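Local coordinates for protein 5-cytosine DNA methyltransferase (Entamoeba histolytica, PDB 3QV2) that probably transfers methyl groups from S-adenosylmethionine to C5 of cytosine in DNA or tRNA, at residues S66-W80 against H110-K122. Numbering follows the deposited sequence.
With SO4 (sulfate ion), chain D.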
loop_
_atom_site.group_PDB
_atom_site.type_symbol
_atom_site.label_atom_id
_atom_site.label_comp_id
_atom_site.label_asym_id
_atom_site.label_seq_id
_atom_site.Cartn_x
_atom_site.Cartn_y
_atom_site.Cartn_z
ATOM N N SER A 66 15.214 14.404 -9.091
ATOM C CA SER A 66 16.544 14.893 -9.438
ATOM C C SER A 66 17.648 14.435 -8.488
ATOM O O SER A 66 18.792 14.869 -8.617
ATOM C CB SER A 66 16.536 16.422 -9.499
ATOM O OG SER A 66 16.231 16.977 -8.230
ATOM N N ILE A 67 17.315 13.566 -7.537
ATOM C CA ILE A 67 18.308 13.104 -6.568
ATOM C C ILE A 67 19.525 12.494 -7.269
ATOM O O ILE A 67 19.387 11.706 -8.206
ATOM C CB ILE A 67 17.715 12.104 -5.555
ATOM C CG1 ILE A 67 18.732 11.800 -4.450
ATOM C CG2 ILE A 67 17.273 10.830 -6.255
ATOM C CD1 ILE A 67 18.178 10.976 -3.308
ATOM N N SER A 68 20.716 12.869 -6.815
ATOM C CA SER A 68 21.951 12.449 -7.468
ATOM C C SER A 68 22.321 11.011 -7.129
ATOM O O SER A 68 21.902 10.477 -6.102
ATOM C CB SER A 68 23.103 13.383 -7.089
ATOM O OG SER A 68 23.468 13.217 -5.727
ATOM N N ILE A 69 23.110 10.390 -8.000
ATOM C CA ILE A 69 23.605 9.042 -7.759
ATOM C C ILE A 69 24.438 9.026 -6.485
ATOM O O ILE A 69 24.290 8.142 -5.641
ATOM C CB ILE A 69 24.483 8.549 -8.922
ATOM C CG1 ILE A 69 23.771 8.752 -10.261
ATOM C CG2 ILE A 69 24.858 7.088 -8.723
ATOM C CD1 ILE A 69 24.615 8.391 -11.464
ATOM N N LYS A 70 25.312 10.020 -6.357
ATOM C CA LYS A 70 26.217 10.135 -5.219
ATOM C C LYS A 70 25.484 10.049 -3.882
ATOM O O LYS A 70 25.890 9.304 -2.991
ATOM C CB LYS A 70 26.995 11.450 -5.299
ATOM C CG LYS A 70 28.013 11.649 -4.187
ATOM C CD LYS A 70 29.410 11.251 -4.635
ATOM C CE LYS A 70 30.454 11.675 -3.615
ATOM N NZ LYS A 70 31.841 11.488 -4.123
ATOM N N GLN A 71 24.408 10.819 -3.745
ATOM C CA GLN A 71 23.644 10.834 -2.502
ATOM C C GLN A 71 23.037 9.468 -2.209
ATOM O O GLN A 71 23.049 9.004 -1.069
ATOM C CB GLN A 71 22.555 11.905 -2.543
ATOM C CG GLN A 71 21.703 11.957 -1.285
ATOM C CD GLN A 71 20.743 13.130 -1.270
ATOM O OE1 GLN A 71 19.859 13.213 -0.416
ATOM N NE2 GLN A 71 20.913 14.046 -2.215
ATOM N N ILE A 72 22.509 8.822 -3.244
ATOM C CA ILE A 72 21.933 7.492 -3.092
ATOM C C ILE A 72 22.994 6.465 -2.696
ATOM O O ILE A 72 22.777 5.647 -1.803
ATOM C CB ILE A 72 21.229 7.030 -4.379
ATOM C CG1 ILE A 72 19.858 7.701 -4.506
ATOM C CG2 ILE A 72 21.074 5.518 -4.390
ATOM C CD1 ILE A 72 19.152 7.398 -5.806
ATOM N N GLU A 73 24.145 6.524 -3.356
ATOM C CA GLU A 73 25.211 5.559 -3.118
ATOM C C GLU A 73 25.864 5.771 -1.751
ATOM O O GLU A 73 26.370 4.827 -1.146
ATOM C CB GLU A 73 26.256 5.639 -4.236
ATOM C CG GLU A 73 26.958 4.323 -4.522
ATOM C CD GLU A 73 27.820 4.378 -5.770
ATOM O OE1 GLU A 73 27.718 3.455 -6.606
ATOM O OE2 GLU A 73 28.605 5.338 -5.913
ATOM N N SER A 74 25.841 7.010 -1.268
ATOM C CA SER A 74 26.419 7.333 0.032
ATOM C C SER A 74 25.701 6.581 1.145
ATOM O O SER A 74 26.250 6.379 2.229
ATOM C CB SER A 74 26.358 8.839 0.296
ATOM O OG SER A 74 25.027 9.262 0.540
ATOM N N LEU A 75 24.470 6.168 0.868
ATOM C CA LEU A 75 23.664 5.433 1.837
ATOM C C LEU A 75 24.190 4.016 2.049
ATOM O O LEU A 75 23.904 3.389 3.067
ATOM C CB LEU A 75 22.200 5.391 1.393
ATOM C CG LEU A 75 21.304 6.556 1.816
ATOM C CD1 LEU A 75 22.042 7.883 1.746
ATOM C CD2 LEU A 75 20.035 6.593 0.973
ATOM N N ASN A 76 24.957 3.520 1.083
ATOM C CA ASN A 76 25.514 2.173 1.160
ATOM C C ASN A 76 24.450 1.125 1.461
ATOM O O ASN A 76 24.627 0.274 2.332
ATOM C CB ASN A 76 26.634 2.105 2.203
ATOM C CG ASN A 76 27.815 2.987 1.846
ATOM O OD1 ASN A 76 28.299 3.761 2.673
ATOM N ND2 ASN A 76 28.279 2.880 0.607
ATOM N N CYS A 77 23.339 1.193 0.736
ATOM C CA CYS A 77 22.252 0.239 0.913
ATOM C C CYS A 77 22.300 -0.834 -0.165
ATOM O O CYS A 77 22.949 -0.660 -1.195
ATOM C CB CYS A 77 20.898 0.950 0.889
ATOM S SG CYS A 77 20.549 1.934 2.362
ATOM N N ASN A 78 21.609 -1.943 0.077
ATOM C CA ASN A 78 21.600 -3.058 -0.863
ATOM C C ASN A 78 20.190 -3.504 -1.238
ATOM O O ASN A 78 20.001 -4.581 -1.801
ATOM C CB ASN A 78 22.390 -4.239 -0.294
ATOM C CG ASN A 78 21.840 -4.721 1.036
ATOM O OD1 ASN A 78 20.716 -4.390 1.414
ATOM N ND2 ASN A 78 22.633 -5.510 1.752
ATOM N N THR A 79 19.204 -2.670 -0.927
ATOM C CA THR A 79 17.813 -3.017 -1.186
ATOM C C THR A 79 16.964 -1.793 -1.527
ATOM O O THR A 79 17.121 -0.728 -0.931
ATOM C CB THR A 79 17.187 -3.746 0.017
ATOM O OG1 THR A 79 17.970 -4.902 0.340
ATOM C CG2 THR A 79 15.768 -4.176 -0.301
ATOM N N TRP A 80 16.064 -1.960 -2.492
ATOM C CA TRP A 80 15.139 -0.903 -2.877
ATOM C C TRP A 80 13.694 -1.328 -2.642
ATOM O O TRP A 80 13.216 -2.288 -3.244
ATOM C CB TRP A 80 15.315 -0.541 -4.352
ATOM C CG TRP A 80 16.494 0.332 -4.652
ATOM C CD1 TRP A 80 17.544 0.613 -3.825
ATOM C CD2 TRP A 80 16.739 1.043 -5.867
ATOM N NE1 TRP A 80 18.430 1.454 -4.456
ATOM C CE2 TRP A 80 17.955 1.736 -5.717
ATOM C CE3 TRP A 80 16.044 1.166 -7.078
ATOM C CZ2 TRP A 80 18.496 2.535 -6.718
ATOM C CZ3 TRP A 80 16.580 1.960 -8.076
ATOM C CH2 TRP A 80 17.794 2.634 -7.890
ATOM N N HIS A 110 13.505 8.271 -13.225
ATOM C CA HIS A 110 14.813 8.789 -12.852
ATOM C C HIS A 110 15.644 7.725 -12.144
ATOM O O HIS A 110 16.813 7.519 -12.468
ATOM C CB HIS A 110 14.652 10.011 -11.948
ATOM C CG HIS A 110 15.944 10.522 -11.388
ATOM N ND1 HIS A 110 16.996 10.917 -12.185
ATOM C CD2 HIS A 110 16.353 10.700 -10.109
ATOM C CE1 HIS A 110 17.998 11.319 -11.423
ATOM N NE2 HIS A 110 17.633 11.196 -10.159
ATOM N N LEU A 111 15.032 7.051 -11.177
ATOM C CA LEU A 111 15.729 6.045 -10.383
ATOM C C LEU A 111 16.300 4.913 -11.233
ATOM O O LEU A 111 17.410 4.444 -10.986
ATOM C CB LEU A 111 14.808 5.472 -9.304
ATOM C CG LEU A 111 14.319 6.459 -8.242
ATOM C CD1 LEU A 111 13.425 5.763 -7.225
ATOM C CD2 LEU A 111 15.497 7.130 -7.552
ATOM N N TYR A 112 15.542 4.474 -12.233
ATOM C CA TYR A 112 15.958 3.341 -13.055
ATOM C C TYR A 112 16.785 3.748 -14.276
ATOM O O TYR A 112 17.678 3.014 -14.698
ATOM C CB TYR A 112 14.749 2.492 -13.462
ATOM C CG TYR A 112 14.130 1.739 -12.305
ATOM C CD1 TYR A 112 14.636 0.510 -11.904
ATOM C CD2 TYR A 112 13.046 2.260 -11.608
ATOM C CE1 TYR A 112 14.079 -0.181 -10.845
ATOM C CE2 TYR A 112 12.483 1.574 -10.546
ATOM C CZ TYR A 112 13.005 0.353 -10.170
ATOM O OH TYR A 112 12.453 -0.340 -9.114
ATOM N N ARG A 113 16.491 4.916 -14.839
ATOM C CA ARG A 113 17.251 5.422 -15.979
ATOM C C ARG A 113 18.611 5.958 -15.547
ATOM O O ARG A 113 19.640 5.609 -16.126
ATOM C CB ARG A 113 16.495 6.548 -16.685
ATOM C CG ARG A 113 15.300 6.116 -17.514
ATOM C CD ARG A 113 14.593 7.344 -18.069
ATOM N NE ARG A 113 13.498 7.006 -18.974
ATOM C CZ ARG A 113 12.625 7.890 -19.444
ATOM N NH1 ARG A 113 12.716 9.165 -19.086
ATOM N NH2 ARG A 113 11.658 7.504 -20.263
ATOM N N ASP A 114 18.604 6.807 -14.525
ATOM C CA ASP A 114 19.772 7.612 -14.196
ATOM C C ASP A 114 20.611 7.083 -13.032
ATOM O O ASP A 114 21.787 7.423 -12.913
ATOM C CB ASP A 114 19.345 9.055 -13.919
ATOM C CG ASP A 114 18.506 9.638 -15.040
ATOM O OD1 ASP A 114 18.734 9.265 -16.209
ATOM O OD2 ASP A 114 17.615 10.465 -14.755
ATOM N N ILE A 115 20.016 6.258 -12.178
ATOM C CA ILE A 115 20.712 5.785 -10.985
ATOM C C ILE A 115 21.186 4.337 -11.086
ATOM O O ILE A 115 22.387 4.065 -11.104
ATOM C CB ILE A 115 19.837 5.926 -9.723
ATOM C CG1 ILE A 115 19.300 7.353 -9.603
ATOM C CG2 ILE A 115 20.625 5.530 -8.483
ATOM C CD1 ILE A 115 20.382 8.402 -9.486
ATOM N N LEU A 116 20.232 3.414 -11.155
ATOM C CA LEU A 116 20.522 1.981 -11.088
ATOM C C LEU A 116 21.664 1.503 -11.993
ATOM O O LEU A 116 22.554 0.788 -11.536
ATOM C CB LEU A 116 19.248 1.166 -11.349
ATOM C CG LEU A 116 19.321 -0.350 -11.144
ATOM C CD1 LEU A 116 17.993 -0.889 -10.643
ATOM C CD2 LEU A 116 19.742 -1.056 -12.424
ATOM N N PRO A 117 21.640 1.887 -13.280
ATOM C CA PRO A 117 22.636 1.366 -14.224
ATOM C C PRO A 117 24.059 1.845 -13.946
ATOM O O PRO A 117 24.990 1.350 -14.580
ATOM C CB PRO A 117 22.166 1.924 -15.574
ATOM C CG PRO A 117 20.731 2.289 -15.368
ATOM C CD PRO A 117 20.654 2.749 -13.952
ATOM N N TYR A 118 24.229 2.784 -13.020
ATOM C CA TYR A 118 25.543 3.381 -12.792
ATOM C C TYR A 118 26.110 3.124 -11.396
ATOM O O TYR A 118 27.265 3.447 -11.124
ATOM C CB TYR A 118 25.511 4.882 -13.100
ATOM C CG TYR A 118 25.111 5.189 -14.526
ATOM C CD1 TYR A 118 26.031 5.088 -15.562
ATOM C CD2 TYR A 118 23.814 5.572 -14.837
ATOM C CE1 TYR A 118 25.669 5.364 -16.869
ATOM C CE2 TYR A 118 23.443 5.850 -16.139
ATOM C CZ TYR A 118 24.373 5.744 -17.150
ATOM O OH TYR A 118 24.011 6.019 -18.448
ATOM N N LEU A 119 25.303 2.537 -10.518
ATOM C CA LEU A 119 25.767 2.191 -9.179
ATOM C C LEU A 119 26.894 1.168 -9.243
ATOM O O LEU A 119 26.863 0.251 -10.063
ATOM C CB LEU A 119 24.620 1.623 -8.339
ATOM C CG LEU A 119 23.456 2.563 -8.017
ATOM C CD1 LEU A 119 22.338 1.804 -7.321
ATOM C CD2 LEU A 119 23.932 3.722 -7.164
ATOM N N ILE A 120 27.891 1.332 -8.379
ATOM C CA ILE A 120 28.942 0.334 -8.243
ATOM C C ILE A 120 28.319 -0.957 -7.737
ATOM O O ILE A 120 28.624 -2.044 -8.224
ATOM C CB ILE A 120 30.032 0.784 -7.254
ATOM C CG1 ILE A 120 30.774 2.008 -7.793
ATOM C CG2 ILE A 120 31.009 -0.352 -6.991
ATOM C CD1 ILE A 120 31.498 1.753 -9.095
ATOM N N ASN A 121 27.433 -0.820 -6.755
ATOM C CA ASN A 121 26.720 -1.958 -6.197
ATOM C C ASN A 121 25.211 -1.823 -6.368
ATOM O O ASN A 121 24.548 -1.151 -5.580
ATOM C CB ASN A 121 27.062 -2.127 -4.716
ATOM C CG ASN A 121 28.535 -2.398 -4.486
ATOM O OD1 ASN A 121 29.210 -1.661 -3.767
ATOM N ND2 ASN A 121 29.044 -3.461 -5.099
ATOM N N LYS A 122 24.675 -2.458 -7.405
ATOM C CA LYS A 122 23.234 -2.481 -7.613
ATOM C C LYS A 122 22.570 -3.175 -6.434
ATOM O O LYS A 122 23.122 -4.130 -5.888
ATOM C CB LYS A 122 22.891 -3.216 -8.909
ATOM C CG LYS A 122 23.304 -2.477 -10.173
ATOM C CD LYS A 122 22.897 -3.234 -11.430
ATOM C CE LYS A 122 23.714 -4.505 -11.607
ATOM N NZ LYS A 122 25.145 -4.215 -11.906
HETATM S S SO4 D . 26.097 -5.665 0.904
HETATM O O1 SO4 D . 25.678 -4.268 0.836
HETATM O O2 SO4 D . 24.989 -6.541 0.535
HETATM O O3 SO4 D . 27.207 -5.872 -0.024
HETATM O O4 SO4 D . 26.523 -5.974 2.265
HETATM O O HOH W 1 26.729 1.290 -5.083
HETATM O O HOH W 2 22.385 -0.782 -3.921
#
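I69 and I115 bring the backbones nearest, their CA atoms 5.4 Å apart; the axes of helix 69-74 and helix 110-115, 11.5 Å apart at closest approach, cross at -101°. The short helix then passes along residues 116-119, E73 lying beside L119, and the chain returns in strand 79-80. I72 meets I115 tip to tip, CD1 against CG2, while I69 slides past I115 in the opposite direction, its CG1 tight against CD1 at 3.5 Å. W80, large and flat, reaches from strand 79-82 of the central sheet toward L111, L116 and L119: L111 O lies in plane at its edge, 3.6 Å from CH2, and the six-membered ring points its edge at the face of Y112, planes at 74°. Branching suits isoleucine and leucine here because one side chain can meet two neighbours: L119 CD1 comes obliquely to W80 CZ2 as CD2 touches I69 CG2.

Polar bonds close both ends. With CG anti to the backbone N (chi1 174°), H110 directs NE2 to I67 O at 2.7 Å, in its ring plane, while ND1 donates to D114 OD2; both ring nitrogens donate, consistent with a protonated imidazolium that the D114 carboxylate would stabilise. At the other end E73, extended beyond CG, receives I120 N on OE1 (2.8 Å) and a water that accepts from N121 N. Apolar packing between two crossovers of the Rossmann-like methyltransferase sheet is therefore flanked by directional bonds that tie side chains to loop backbone.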